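Local coordinates for protein putative sortase (Streptococcus pneumoniae, PDB 2W1K) that probably catalyses the transpeptidation that joins pilin subunits into the pilus fibre, acting as a class C sortase, at residues V42-L46 with L172-D176; L91-T97 with S108-G112; L128-A133 with Y145-D149; L134-N138 with V205-F210; G139-E144 with R191-K197. All blocks are in the same frame, centred on the assembly; numbering follows the deposited sequence. Where two conformers were deposited one is given.

Overall arrangement
Beyond the N-terminal helices, the loop at 42-46 meets strand 168-176 in interaction 1, closing a loop that holds much of the sortase sheet. Two contacts are nested in it: interaction 2, which pairs strands 91-93 and 106-111, and, later in the chain, interaction 3, which lays the turn at 128-133 along strand 141-153. Interactions 4 and 5 open inside that same loop but close beyond it, so both cross interaction 1, and both also cross interaction 3. Interaction 5, joining strands 141-153 and 183-196, is nested in interaction 4, where helix 202-209 packs on strand 133-137. Interactions 4 and 5 share the salt bridge of Asp137 to Lys197.

Interaction 1. Residues V42-L46 with L172-D176; sequences VDPFL and LITCD
Cys175 sits over the face of the Phe45 ring where the Asp-Pro-Phe sequence, which matches the lid motif of class C sortases, reaches strand 168-176. The strand carries an Ile-Thr-Cys sequence like the one that holds the nucleophilic cysteine in the sortase family, consistent with a lid laid over the active site. Residues Asp43 to Leu46 form a type I beta turn, and Phe45 leaves it with CG anti to its carbonyl carbon (chi1 -56°), which carries the ring across to the strand. Cys175 SG stands 3.8 Å from the Phe45 ring centroid and 31° off the normal, a sulfur-aromatic contact. Cys175 SG is displaced toward the root of the side chain, a tight 3.3 Å from Phe45 CG. On the opposite face lies Pro44 CB, 4.1 Å above the Phe45 ring plane and offset toward the rim, so the ring is held between its own turn and the cysteine. Ile173 fills the corner beside them: its CG2 touches Pro44 CG at 4.1 Å, the two side chains meeting at a slant. Asp43 OD2, weakly bonded to Phe45 N, also forms a salt bridge with Arg184 on the neighbouring strand. At the far end of the ring Ile173 O lies at the edge, near the plane, 3.6 Å from Phe45 CZ.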
# COMPACT_ATOMS: atom_id res chain seq x y z
N VAL A 42 2.67 12.54 -8.06
CA VAL A 42 2.32 12.39 -9.49
C VAL A 42 1.12 11.44 -9.58
O VAL A 42 1.02 10.50 -8.78
CB VAL A 42 3.57 11.89 -10.31
CG1 VAL A 42 3.21 11.29 -11.61
CG2 VAL A 42 4.56 13.04 -10.48
N ASP A 43 0.21 11.66 -10.54
CA ASP A 43 -0.79 10.63 -10.79
C ASP A 43 -0.19 9.29 -11.17
O ASP A 43 0.54 9.22 -12.12
CB ASP A 43 -1.79 11.00 -11.87
CG ASP A 43 -2.93 9.97 -11.92
OD1 ASP A 43 -3.61 9.81 -10.87
OD2 ASP A 43 -3.14 9.34 -12.96
N PRO A 44 -0.51 8.23 -10.40
CA PRO A 44 0.01 6.88 -10.64
C PRO A 44 -0.49 6.23 -11.94
O PRO A 44 0.12 5.31 -12.43
CB PRO A 44 -0.48 6.09 -9.43
CG PRO A 44 -1.66 6.85 -8.97
CD PRO A 44 -1.36 8.27 -9.19
N PHE A 45 -1.55 6.74 -12.52
CA PHE A 45 -2.12 6.13 -13.71
C PHE A 45 -1.91 7.06 -14.88
O PHE A 45 -2.61 6.98 -15.90
CB PHE A 45 -3.62 5.72 -13.51
CG PHE A 45 -3.80 4.81 -12.33
CD1 PHE A 45 -3.43 3.47 -12.44
CD2 PHE A 45 -4.19 5.29 -11.08
CE1 PHE A 45 -3.54 2.59 -11.33
CE2 PHE A 45 -4.30 4.43 -9.95
CZ PHE A 45 -3.96 3.08 -10.09
N LEU A 46 -0.96 7.98 -14.73
CA LEU A 46 -0.38 8.37 -15.94
C LEU A 46 -0.07 7.34 -16.96
O LEU A 46 -0.70 7.38 -18.05
CB LEU A 46 -0.23 9.83 -16.27
CG LEU A 46 -1.52 9.90 -17.19
CD1 LEU A 46 -2.83 9.45 -16.50
CD2 LEU A 46 -1.76 11.19 -18.04
N LEU A 172 -6.18 3.62 -0.63
CA LEU A 172 -6.10 2.80 -1.87
C LEU A 172 -6.59 3.65 -3.06
O LEU A 172 -7.66 4.28 -2.99
CB LEU A 172 -6.95 1.56 -1.73
CG LEU A 172 -6.30 0.37 -1.00
CD1 LEU A 172 -5.08 0.53 -0.08
CD2 LEU A 172 -7.15 -0.80 -0.60
N ILE A 173 -5.83 3.66 -4.17
CA ILE A 173 -6.28 4.44 -5.33
C ILE A 173 -6.32 3.56 -6.57
O ILE A 173 -5.39 2.78 -6.81
CB ILE A 173 -5.34 5.67 -5.62
CG1 ILE A 173 -5.95 6.50 -6.78
CG2 ILE A 173 -3.87 5.18 -5.88
CD1 ILE A 173 -5.29 7.91 -6.96
N THR A 174 -7.37 3.72 -7.37
CA THR A 174 -7.50 3.00 -8.63
C THR A 174 -8.29 3.83 -9.56
O THR A 174 -8.75 4.89 -9.16
CB THR A 174 -8.17 1.60 -8.44
OG1 THR A 174 -8.02 0.86 -9.63
CG2 THR A 174 -9.69 1.66 -8.07
N CYS A 175 -8.44 3.36 -10.83
CA CYS A 175 -9.14 4.15 -11.85
C CYS A 175 -10.66 3.95 -11.81
O CYS A 175 -11.17 2.89 -11.45
CB CYS A 175 -8.52 3.91 -13.24
SG CYS A 175 -6.89 4.67 -13.33
N ASP A 176 -11.42 4.98 -12.14
CA ASP A 176 -12.87 4.85 -12.10
C ASP A 176 -13.45 5.89 -13.11
O ASP A 176 -12.91 6.97 -13.30
CB ASP A 176 -13.30 5.10 -10.65
CG ASP A 176 -14.80 4.95 -10.42
OD1 ASP A 176 -15.32 3.81 -10.40
OD2 ASP A 176 -15.48 6.01 -10.25

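Interaction 2. Residues L91-T97 with S108-G112; sequences LAHVDGT and SVIAG
Val109 is wedged between Val94 and Thr97, and with Ile110 and Ala111 it provides most of the surface that strand 106-111 buries against residues 91-97. Its CG2 branch meets Thr97 CG2 at 3.7 Å, the two side chains crossing at about a right angle, while Val109 CB approaches Val94 CB. Val109 is held by its backbone too: its O accepts from Val94 N at 2.8 Å, and its N donates to Thr97 OG1 at 3.1 Å. Thr97 can serve there because chi1 (72°) sets OG1 between its own N and carbonyl carbon; the same hydroxyl donates to Val94 O, in the carbonyl plane, within the type II turn of residues 94-97. Ile110 lies on the face that carries His93, Ala111 on the one that carries Ala92. Ile110 CG2 packs on Leu91 CB at 3.6 Å, and Ile110 CD1 touches His93 CA and CB, beside the ring edge. Ala111 bonds Ala92 in both directions, the shorter from Ala111 N to Ala92 O at 2.7 Å, and Ala111 CB rests on Val94 CG2 at 3.8 Å. Beyond Val109 and Ala111 lies Ile173. Hydrogen-bonded and non-hydrogen-bonded antiparallel pairs thus join two adjacent strands in the wall of the beta barrel characteristic of sortases.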
# COMPACT_ATOMS: atom_id res chain seq x y z
N LEU A 91 0.80 -4.27 -6.49
CA LEU A 91 0.29 -2.94 -6.06
C LEU A 91 1.52 -2.09 -5.90
O LEU A 91 2.62 -2.62 -5.82
CB LEU A 91 -0.44 -3.06 -4.72
CG LEU A 91 -1.52 -4.13 -4.75
CD1 LEU A 91 -2.15 -4.29 -3.39
CD2 LEU A 91 -2.62 -3.77 -5.92
N ALA A 92 1.38 -0.77 -5.85
CA ALA A 92 2.63 0.08 -5.82
C ALA A 92 2.41 1.28 -4.95
O ALA A 92 1.43 2.01 -5.14
CB ALA A 92 3.03 0.53 -7.20
N HIS A 93 3.34 1.52 -4.00
CA HIS A 93 3.26 2.70 -3.18
C HIS A 93 3.48 3.93 -4.08
O HIS A 93 4.30 3.88 -5.02
CB HIS A 93 4.29 2.62 -2.06
CG HIS A 93 4.48 3.92 -1.36
ND1 HIS A 93 5.41 4.85 -1.78
CD2 HIS A 93 3.83 4.47 -0.29
CE1 HIS A 93 5.31 5.92 -1.01
NE2 HIS A 93 4.36 5.72 -0.11
N VAL A 94 2.71 4.99 -3.83
CA VAL A 94 2.79 6.28 -4.56
C VAL A 94 3.84 7.23 -3.98
O VAL A 94 3.73 7.74 -2.87
CB VAL A 94 1.38 6.93 -4.62
CG1 VAL A 94 1.41 8.32 -5.36
CG2 VAL A 94 0.44 5.92 -5.48
N ASP A 95 4.93 7.40 -4.73
CA ASP A 95 6.00 8.30 -4.33
C ASP A 95 5.44 9.67 -3.97
O ASP A 95 4.61 10.25 -4.72
CB ASP A 95 7.00 8.41 -5.45
CG ASP A 95 8.25 9.26 -5.05
OD1 ASP A 95 8.96 8.97 -4.07
OD2 ASP A 95 8.53 10.28 -5.70
N GLY A 96 5.94 10.23 -2.85
CA GLY A 96 5.65 11.56 -2.46
C GLY A 96 4.56 11.42 -1.35
O GLY A 96 4.11 12.41 -0.77
N THR A 97 4.09 10.21 -1.11
CA THR A 97 3.26 9.95 0.12
C THR A 97 4.11 9.08 1.07
O THR A 97 4.97 8.29 0.63
CB THR A 97 1.91 9.28 -0.16
OG1 THR A 97 2.13 7.91 -0.54
CG2 THR A 97 1.18 10.11 -1.31
N SER A 108 -0.61 7.09 3.76
CA SER A 108 0.30 6.39 2.84
C SER A 108 -0.62 5.92 1.69
O SER A 108 -1.74 5.41 1.97
CB SER A 108 0.91 5.15 3.53
OG SER A 108 1.67 4.38 2.57
N VAL A 109 -0.20 6.11 0.42
CA VAL A 109 -1.15 5.86 -0.75
C VAL A 109 -0.55 4.72 -1.56
O VAL A 109 0.62 4.79 -1.92
CB VAL A 109 -1.40 7.11 -1.66
CG1 VAL A 109 -2.45 6.76 -2.70
CG2 VAL A 109 -2.04 8.28 -0.81
N ILE A 110 -1.34 3.68 -1.78
CA ILE A 110 -0.91 2.46 -2.54
C ILE A 110 -1.85 2.44 -3.79
O ILE A 110 -3.11 2.51 -3.66
CB ILE A 110 -1.15 1.15 -1.75
CG1 ILE A 110 -0.39 1.01 -0.35
CG2 ILE A 110 -0.84 -0.13 -2.59
CD1 ILE A 110 0.95 1.40 -0.34
N ALA A 111 -1.28 2.29 -4.99
CA ALA A 111 -2.11 2.25 -6.17
C ALA A 111 -2.30 0.82 -6.71
O ALA A 111 -1.49 -0.10 -6.45
CB ALA A 111 -1.53 3.21 -7.26
N GLY A 112 -3.40 0.58 -7.42
CA GLY A 112 -3.46 -0.64 -8.19
C GLY A 112 -4.42 -0.55 -9.33
O GLY A 112 -5.42 0.24 -9.25

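Interaction 3. Residues L128-A133 with Y145-D149; sequences LKVGDA and YQMMD
Met147 lies against the turn at residues 128-133 along its whole side chain. From Met147 CB, which is 3.6 Å from Lys129 O and also close to Asp132 O, the chain runs to CG with the same Lys129 carbonyl still beside it. It then bends at chi2 (-85°), bringing Met147 SD alongside the backbone of the turn, 3.7 Å from Val130 CA. The terminal Met147 CE reaches Leu128, meeting its O at 3.5 Å and its CB at 4.2 Å. The backbone of Met147 grips the same turn: Gly131 N donates to Met147 O at 2.7 Å, and Met147 N donates to Asp132 O at 2.8 Å. Both anchors belong to a type II turn from Lys129 to Asp132, with Gly131 at the position of positive phi. The turn is braced by Lys129 N, which meets Asp132 OD2 at 3.1 Å from above the carboxylate plane. Ala133 opposite Gln146 begins regular pairing, continued by the backbone bonds of Tyr145 to Leu134. On its other edge strand 141-153 pairs with strand 183-196, where Met148 and Asp149 form a classic beta bulge opposite Asn188, and Leu128 packs on Val187 and Phe189 of that same strand.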
# COMPACT_ATOMS: atom_id res chain seq x y z
N LEU A 128 -16.14 -2.41 -0.93
CA LEU A 128 -15.72 -2.30 0.43
C LEU A 128 -16.74 -1.49 1.20
O LEU A 128 -17.23 -0.46 0.67
CB LEU A 128 -14.36 -1.60 0.50
CG LEU A 128 -13.19 -2.49 0.09
CD1 LEU A 128 -11.92 -1.63 -0.19
CD2 LEU A 128 -13.01 -3.55 1.19
N LYS A 129 -17.04 -1.96 2.43
CA LYS A 129 -18.05 -1.33 3.31
C LYS A 129 -17.24 -0.88 4.51
O LYS A 129 -16.20 -1.48 4.77
CB LYS A 129 -19.04 -2.35 3.82
CG LYS A 129 -19.88 -3.09 2.75
CD LYS A 129 -21.15 -2.28 2.26
CE LYS A 129 -21.74 -2.86 0.89
NZ LYS A 129 -23.24 -2.68 0.63
N VAL A 130 -17.75 0.13 5.24
CA VAL A 130 -17.05 0.74 6.36
C VAL A 130 -16.78 -0.40 7.38
O VAL A 130 -17.65 -1.21 7.62
CB VAL A 130 -17.96 1.76 7.01
CG1 VAL A 130 -17.43 2.24 8.36
CG2 VAL A 130 -18.30 2.93 6.03
N GLY A 131 -15.57 -0.51 7.92
CA GLY A 131 -15.26 -1.60 8.88
C GLY A 131 -14.47 -2.75 8.23
O GLY A 131 -13.77 -3.50 8.91
N ASP A 132 -14.52 -2.90 6.92
CA ASP A 132 -13.86 -4.02 6.36
C ASP A 132 -12.38 -3.89 6.67
O ASP A 132 -11.81 -2.78 6.72
CB ASP A 132 -14.10 -4.08 4.85
CG ASP A 132 -15.49 -4.61 4.49
OD1 ASP A 132 -16.22 -5.07 5.42
OD2 ASP A 132 -15.81 -4.64 3.28
N ALA A 133 -11.74 -5.05 6.82
CA ALA A 133 -10.35 -5.10 7.32
C ALA A 133 -9.36 -5.13 6.15
O ALA A 133 -9.70 -5.61 5.05
CB ALA A 133 -10.20 -6.35 8.22
N TYR A 145 -5.84 -2.39 9.53
CA TYR A 145 -6.63 -1.14 9.27
C TYR A 145 -8.11 -1.46 9.05
O TYR A 145 -8.49 -2.56 8.79
CB TYR A 145 -6.13 -0.51 7.93
CG TYR A 145 -4.69 0.03 7.92
CD1 TYR A 145 -3.58 -0.81 7.82
CD2 TYR A 145 -4.47 1.39 7.98
CE1 TYR A 145 -2.29 -0.27 7.78
CE2 TYR A 145 -3.20 1.93 7.93
CZ TYR A 145 -2.10 1.11 7.81
OH TYR A 145 -0.81 1.75 7.73
N GLN A 146 -8.96 -0.46 9.08
CA GLN A 146 -10.28 -0.69 8.80
C GLN A 146 -10.84 0.43 7.88
O GLN A 146 -10.52 1.63 8.03
CB GLN A 146 -11.07 -0.87 10.10
CG GLN A 146 -11.20 0.38 10.84
CD GLN A 146 -12.21 0.25 11.98
OE1 GLN A 146 -12.77 -0.85 12.26
NE2 GLN A 146 -12.44 1.37 12.64
N MET A 147 -11.65 -0.01 6.92
CA MET A 147 -12.27 0.94 5.97
C MET A 147 -13.13 1.99 6.64
O MET A 147 -14.06 1.67 7.45
CB MET A 147 -13.00 0.18 4.91
CG MET A 147 -13.24 1.01 3.60
SD MET A 147 -14.72 1.96 3.82
CE MET A 147 -15.34 2.13 2.14
N MET A 148 -12.76 3.24 6.35
CA MET A 148 -13.42 4.40 6.91
C MET A 148 -14.38 5.09 5.92
O MET A 148 -15.55 5.35 6.27
CB MET A 148 -12.41 5.45 7.37
CG MET A 148 -11.50 5.04 8.48
SD MET A 148 -12.33 4.89 10.08
CE MET A 148 -12.86 3.16 10.10
N ASP A 149 -13.91 5.40 4.70
CA ASP A 149 -14.76 6.17 3.77
C ASP A 149 -14.10 6.14 2.38
O ASP A 149 -13.03 5.52 2.21
CB ASP A 149 -15.03 7.63 4.29
CG ASP A 149 -13.76 8.49 4.30
OD1 ASP A 149 -12.76 8.16 3.64
OD2 ASP A 149 -13.72 9.51 5.02

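Interaction 4. Residues L134-N138 with V205-F210; sequences LYYDN and VARVAF
The last turn of helix 202-209 packs across strand 133-137, which lies between strands 65-69 and 141-153 of the closed sortase sheet; Tyr135 and Asp137 of the strand meet Val205, Ala209 and Phe210. Helix and strand segments run at 112° to each other with their axes 9.7 Å apart, close enough for Ala209 and the valines to touch the tyrosine. Tyr135 CG is anti to its carbonyl carbon (chi1 -62°), which turns the ring toward the helix. Ala209 CB comes within 3.5 Å of Tyr135 CD2 near the root of the ring. One helical turn earlier, Val205 CG1 lies 3.7 Å from Tyr135 CD1 and equally near CE1, approaching the ring obliquely. Val208 CG1 adds a looser contact with the ring. Phe210, just past the helix, directs its ring back at the strand, and Phe210 CZ rests 3.6 Å from Asp137 CB. Asp137 OD2 lies over one face of this ring, 4.1 Å from Phe210 CE2, with carboxylate and ring planes 55° apart. Around this pair, His9 stacks on Phe210 and bonds to Asp137 OD2, which also forms a salt bridge with Lys197. The contact itself is therefore mainly apolar, while the buried charge of Asp137 is answered from outside it; His9 and Lys197 would be expected to favour the ionised carboxylate and so make its place beside an aromatic face tolerable.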
# COMPACT_ATOMS: atom_id res chain seq x y z
N LEU A 134 -8.15 -4.60 6.36
CA LEU A 134 -7.02 -4.69 5.44
C LEU A 134 -5.90 -5.04 6.41
O LEU A 134 -5.78 -4.43 7.50
CB LEU A 134 -6.81 -3.30 4.82
CG LEU A 134 -5.61 -3.09 3.89
CD1 LEU A 134 -5.79 -1.99 2.80
CD2 LEU A 134 -4.33 -2.80 4.66
N TYR A 135 -5.10 -6.02 6.02
CA TYR A 135 -3.92 -6.38 6.79
C TYR A 135 -2.65 -6.11 5.94
O TYR A 135 -2.61 -6.46 4.73
CB TYR A 135 -3.97 -7.84 7.15
CG TYR A 135 -5.18 -8.17 8.02
CD1 TYR A 135 -5.16 -7.88 9.36
CD2 TYR A 135 -6.35 -8.78 7.49
CE1 TYR A 135 -6.19 -8.19 10.16
CE2 TYR A 135 -7.46 -9.06 8.28
CZ TYR A 135 -7.35 -8.80 9.64
OH TYR A 135 -8.35 -9.08 10.53
N TYR A 136 -1.62 -5.53 6.60
CA TYR A 136 -0.46 -5.16 5.88
C TYR A 136 0.73 -5.85 6.55
O TYR A 136 0.99 -5.64 7.71
CB TYR A 136 -0.31 -3.57 5.88
CG TYR A 136 0.93 -3.17 5.16
CD1 TYR A 136 0.95 -3.07 3.77
CD2 TYR A 136 2.14 -2.96 5.86
CE1 TYR A 136 2.13 -2.76 3.06
CE2 TYR A 136 3.34 -2.69 5.16
CZ TYR A 136 3.31 -2.56 3.78
OH TYR A 136 4.47 -2.38 3.08
N ASP A 137 1.54 -6.58 5.81
CA ASP A 137 2.63 -7.30 6.45
C ASP A 137 4.00 -6.71 6.08
O ASP A 137 4.34 -6.69 4.86
CB ASP A 137 2.48 -8.77 6.07
CG ASP A 137 3.45 -9.67 6.78
OD1 ASP A 137 4.40 -9.18 7.46
OD2 ASP A 137 3.26 -10.92 6.62
N ASN A 138 4.77 -6.20 7.06
CA ASN A 138 6.07 -5.55 6.76
C ASN A 138 7.17 -6.54 6.98
O ASN A 138 8.38 -6.18 6.98
CB ASN A 138 6.38 -4.29 7.60
CG ASN A 138 6.34 -4.52 9.13
OD1 ASN A 138 6.60 -5.57 9.66
ND2 ASN A 138 6.01 -3.49 9.81
N VAL A 205 -4.21 -13.91 13.09
CA VAL A 205 -4.29 -12.78 12.13
C VAL A 205 -3.63 -13.28 10.85
O VAL A 205 -4.17 -13.10 9.76
CB VAL A 205 -3.53 -11.49 12.68
CG1 VAL A 205 -3.51 -10.34 11.65
CG2 VAL A 205 -4.13 -11.04 14.04
N ALA A 206 -2.48 -13.99 10.99
CA ALA A 206 -1.72 -14.41 9.79
C ALA A 206 -2.60 -15.40 9.03
O ALA A 206 -2.58 -15.45 7.80
CB ALA A 206 -0.37 -15.09 10.16
N ARG A 207 -3.32 -16.22 9.78
CA ARG A 207 -4.03 -17.31 9.14
C ARG A 207 -5.18 -16.76 8.25
O ARG A 207 -5.44 -17.16 7.10
CB ARG A 207 -4.51 -18.26 10.25
CG ARG A 207 -5.48 -19.30 9.79
CD ARG A 207 -5.72 -20.26 10.92
NE ARG A 207 -4.50 -20.68 11.60
CZ ARG A 207 -4.20 -20.45 12.89
NH1 ARG A 207 -5.00 -19.74 13.69
NH2 ARG A 207 -3.07 -20.94 13.38
N VAL A 208 -5.90 -15.83 8.84
CA VAL A 208 -7.01 -15.16 8.20
C VAL A 208 -6.67 -14.24 7.00
O VAL A 208 -7.46 -14.14 6.01
CB VAL A 208 -7.62 -14.28 9.29
CG1 VAL A 208 -8.52 -13.31 8.69
CG2 VAL A 208 -8.39 -15.20 10.31
N ALA A 209 -5.55 -13.53 7.14
CA ALA A 209 -5.04 -12.54 6.19
C ALA A 209 -4.23 -13.14 5.04
O ALA A 209 -4.38 -12.71 3.88
CB ALA A 209 -4.17 -11.52 6.92
N PHE A 210 -3.36 -14.10 5.35
CA PHE A 210 -2.48 -14.62 4.34
C PHE A 210 -2.69 -16.11 4.09
O PHE A 210 -1.78 -16.88 3.81
CB PHE A 210 -1.05 -14.24 4.65
CG PHE A 210 -0.89 -12.79 4.73
CD1 PHE A 210 -0.86 -12.01 3.52
CD2 PHE A 210 -0.86 -12.15 5.97
CE1 PHE A 210 -0.72 -10.61 3.58
CE2 PHE A 210 -0.78 -10.72 6.05
CZ PHE A 210 -0.68 -9.93 4.88

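Interaction 5. Residues G139-E144 with R191-K197; sequences GQEIVE and RVAVYQK. With MES (2-(N-morpholino)-ethanesulfonic acid), chain C.
Gly139 takes the tip of Lys197 at the start of an antiparallel pairing between strands 141-153 and 183-196, two neighbours in the sortase sheet. The extended lysine chain brings Lys197 NZ to Gly139 O at 3.0 Å, from above the carbonyl plane (50° out of it), beside Asp137. Gln140 follows with a backbone bond, its O accepting from Lys197 N at 3.1 Å; a water, held by Gln140 O and weakly by Lys197 N, also bridges them. Glu141 lies alongside Gln196, both side chains pointing the same way; the anti lone pair of Glu141 OE2 takes Gln196 NE2 at 2.8 Å. Glu141 OE2 also accepts from N4 of a bound MES molecule at 3.0 Å, while OE1 is bonded to Tyr21 and Asn138. Ile142 exchanges backbone bonds with Tyr195 in both directions, its side chain facing helix 202-209. Val143 points to the MES side of the sheet, and its CG1 sits 3.6 Å above the centre of the Arg191 guanidinium. The sulfonate meets that group at its edge, MES O2S lying 2.8 Å from Arg191 NH1 and accepting from NH2 as well. MES probably comes from the crystallisation liquor. At Glu144 the pairing takes in a classic beta bulge: Val192 and Ala193 both face Glu144, whose O takes Val192 N at 2.7 Å and, weakly, Ala193 N, while Glu144 N donates to Ala193 O. The Glu144 side chain, extended with CG anti to N (chi1 178°), ends nearly coplanar with the Tyr195 ring, where Tyr195 OH donates to Glu144 OE1 at 3.0 Å, almost along the C-O axis.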
# COMPACT_ATOMS: atom_id res chain seq x y z
N GLY A 139 6.78 -7.78 7.20
CA GLY A 139 7.79 -8.82 7.48
C GLY A 139 7.71 -9.45 8.83
O GLY A 139 7.52 -10.67 8.95
N GLN A 140 7.85 -8.61 9.86
CA GLN A 140 7.80 -9.02 11.29
C GLN A 140 6.56 -8.63 12.03
O GLN A 140 6.42 -9.02 13.17
CB GLN A 140 8.93 -8.32 12.08
CG GLN A 140 10.25 -8.44 11.37
CD GLN A 140 11.03 -9.67 11.70
OE1 GLN A 140 11.65 -10.32 10.83
NE2 GLN A 140 11.09 -9.99 12.95
N GLU A 141 5.73 -7.80 11.41
CA GLU A 141 4.50 -7.31 12.01
C GLU A 141 3.36 -7.31 10.95
O GLU A 141 3.59 -7.04 9.75
CB GLU A 141 4.67 -5.85 12.39
CG GLU A 141 5.88 -5.64 13.29
CD GLU A 141 6.14 -4.18 13.59
OE1 GLU A 141 6.46 -3.47 12.59
OE2 GLU A 141 6.01 -3.69 14.77
N ILE A 142 2.11 -7.48 11.43
CA ILE A 142 0.99 -7.31 10.58
C ILE A 142 0.26 -6.11 11.09
O ILE A 142 -0.07 -6.03 12.30
CB ILE A 142 0.07 -8.56 10.54
CG1 ILE A 142 0.69 -9.71 9.73
CG2 ILE A 142 -1.16 -8.15 9.71
CD1 ILE A 142 0.11 -11.22 10.06
N VAL A 143 -0.01 -5.14 10.23
CA VAL A 143 -0.67 -3.92 10.75
C VAL A 143 -2.09 -4.11 10.29
O VAL A 143 -2.30 -4.53 9.14
CB VAL A 143 -0.10 -2.66 10.11
CG1 VAL A 143 -0.83 -1.43 10.58
CG2 VAL A 143 1.44 -2.60 10.39
N GLU A 144 -3.04 -3.79 11.14
CA GLU A 144 -4.45 -3.95 10.80
C GLU A 144 -5.05 -2.56 10.60
O GLU A 144 -4.76 -1.67 11.38
CB GLU A 144 -5.22 -4.76 11.91
CG GLU A 144 -6.70 -4.81 11.47
CD GLU A 144 -7.58 -5.45 12.51
OE1 GLU A 144 -7.06 -6.22 13.36
OE2 GLU A 144 -8.81 -5.18 12.48
N ARG A 191 -5.74 3.00 10.69
CA ARG A 191 -4.98 2.01 11.34
C ARG A 191 -5.61 1.66 12.63
O ARG A 191 -5.96 2.56 13.43
CB ARG A 191 -3.60 2.52 11.64
CG ARG A 191 -2.77 1.44 12.41
CD ARG A 191 -1.26 2.01 12.60
NE ARG A 191 -0.54 2.12 11.31
CZ ARG A 191 0.75 1.76 11.15
NH1 ARG A 191 1.54 1.39 12.21
NH2 ARG A 191 1.28 1.78 9.96
N VAL A 192 -5.68 0.35 12.87
CA VAL A 192 -6.23 -0.15 14.14
C VAL A 192 -5.22 -0.74 15.19
O VAL A 192 -5.32 -0.49 16.40
CB VAL A 192 -7.42 -1.18 13.76
CG1 VAL A 192 -7.66 -2.14 14.78
CG2 VAL A 192 -8.63 -0.42 13.38
N ALA A 193 -4.28 -1.56 14.74
CA ALA A 193 -3.43 -2.26 15.68
C ALA A 193 -2.25 -2.77 14.83
O ALA A 193 -2.33 -2.81 13.57
CB ALA A 193 -4.22 -3.48 16.33
N VAL A 194 -1.17 -3.15 15.52
CA VAL A 194 0.03 -3.70 14.93
C VAL A 194 0.21 -5.02 15.76
O VAL A 194 0.22 -4.98 16.98
CB VAL A 194 1.29 -2.80 15.18
CG1 VAL A 194 2.54 -3.49 14.70
CG2 VAL A 194 1.17 -1.43 14.46
N TYR A 195 0.39 -6.15 15.09
CA TYR A 195 0.66 -7.38 15.76
C TYR A 195 2.06 -7.78 15.47
O TYR A 195 2.48 -7.74 14.30
CB TYR A 195 -0.30 -8.47 15.22
CG TYR A 195 -1.79 -8.05 15.40
CD1 TYR A 195 -2.47 -8.24 16.63
CD2 TYR A 195 -2.52 -7.44 14.35
CE1 TYR A 195 -3.81 -7.80 16.82
CE2 TYR A 195 -3.90 -7.00 14.56
CZ TYR A 195 -4.52 -7.23 15.80
OH TYR A 195 -5.84 -6.88 16.07
N GLN A 196 2.77 -8.24 16.51
CA GLN A 196 4.09 -8.80 16.34
C GLN A 196 3.93 -10.25 16.05
O GLN A 196 3.21 -10.93 16.78
CB GLN A 196 4.86 -8.72 17.69
CG GLN A 196 4.91 -7.23 18.25
CD GLN A 196 5.67 -6.33 17.20
OE1 GLN A 196 6.80 -6.63 16.80
NE2 GLN A 196 5.07 -5.22 16.86
N LYS A 197 4.71 -10.74 15.12
CA LYS A 197 4.60 -12.11 14.73
C LYS A 197 5.28 -12.97 15.81
O LYS A 197 5.12 -14.18 15.84
CB LYS A 197 5.23 -12.33 13.36
CG LYS A 197 4.39 -11.68 12.18
CD LYS A 197 5.09 -12.02 10.86
CE LYS A 197 4.29 -11.56 9.68
NZ LYS A 197 4.93 -12.14 8.38
O1 MES C . 7.70 -1.49 17.71
C2 MES C . 6.31 -1.41 17.39
C3 MES C . 5.99 -0.73 16.04
N4 MES C . 7.04 -0.90 15.02
C5 MES C . 8.44 -1.17 15.42
C6 MES C . 8.49 -2.08 16.68
C7 MES C . 6.78 -0.59 13.61
C8 MES C . 5.33 -0.32 13.16
S MES C . 5.36 0.50 11.65
O1S MES C . 6.14 -0.28 10.81
O2S MES C . 3.93 0.47 11.17
O3S MES C . 5.80 1.87 11.90
O HOH W 1 7.63 -9.93 15.38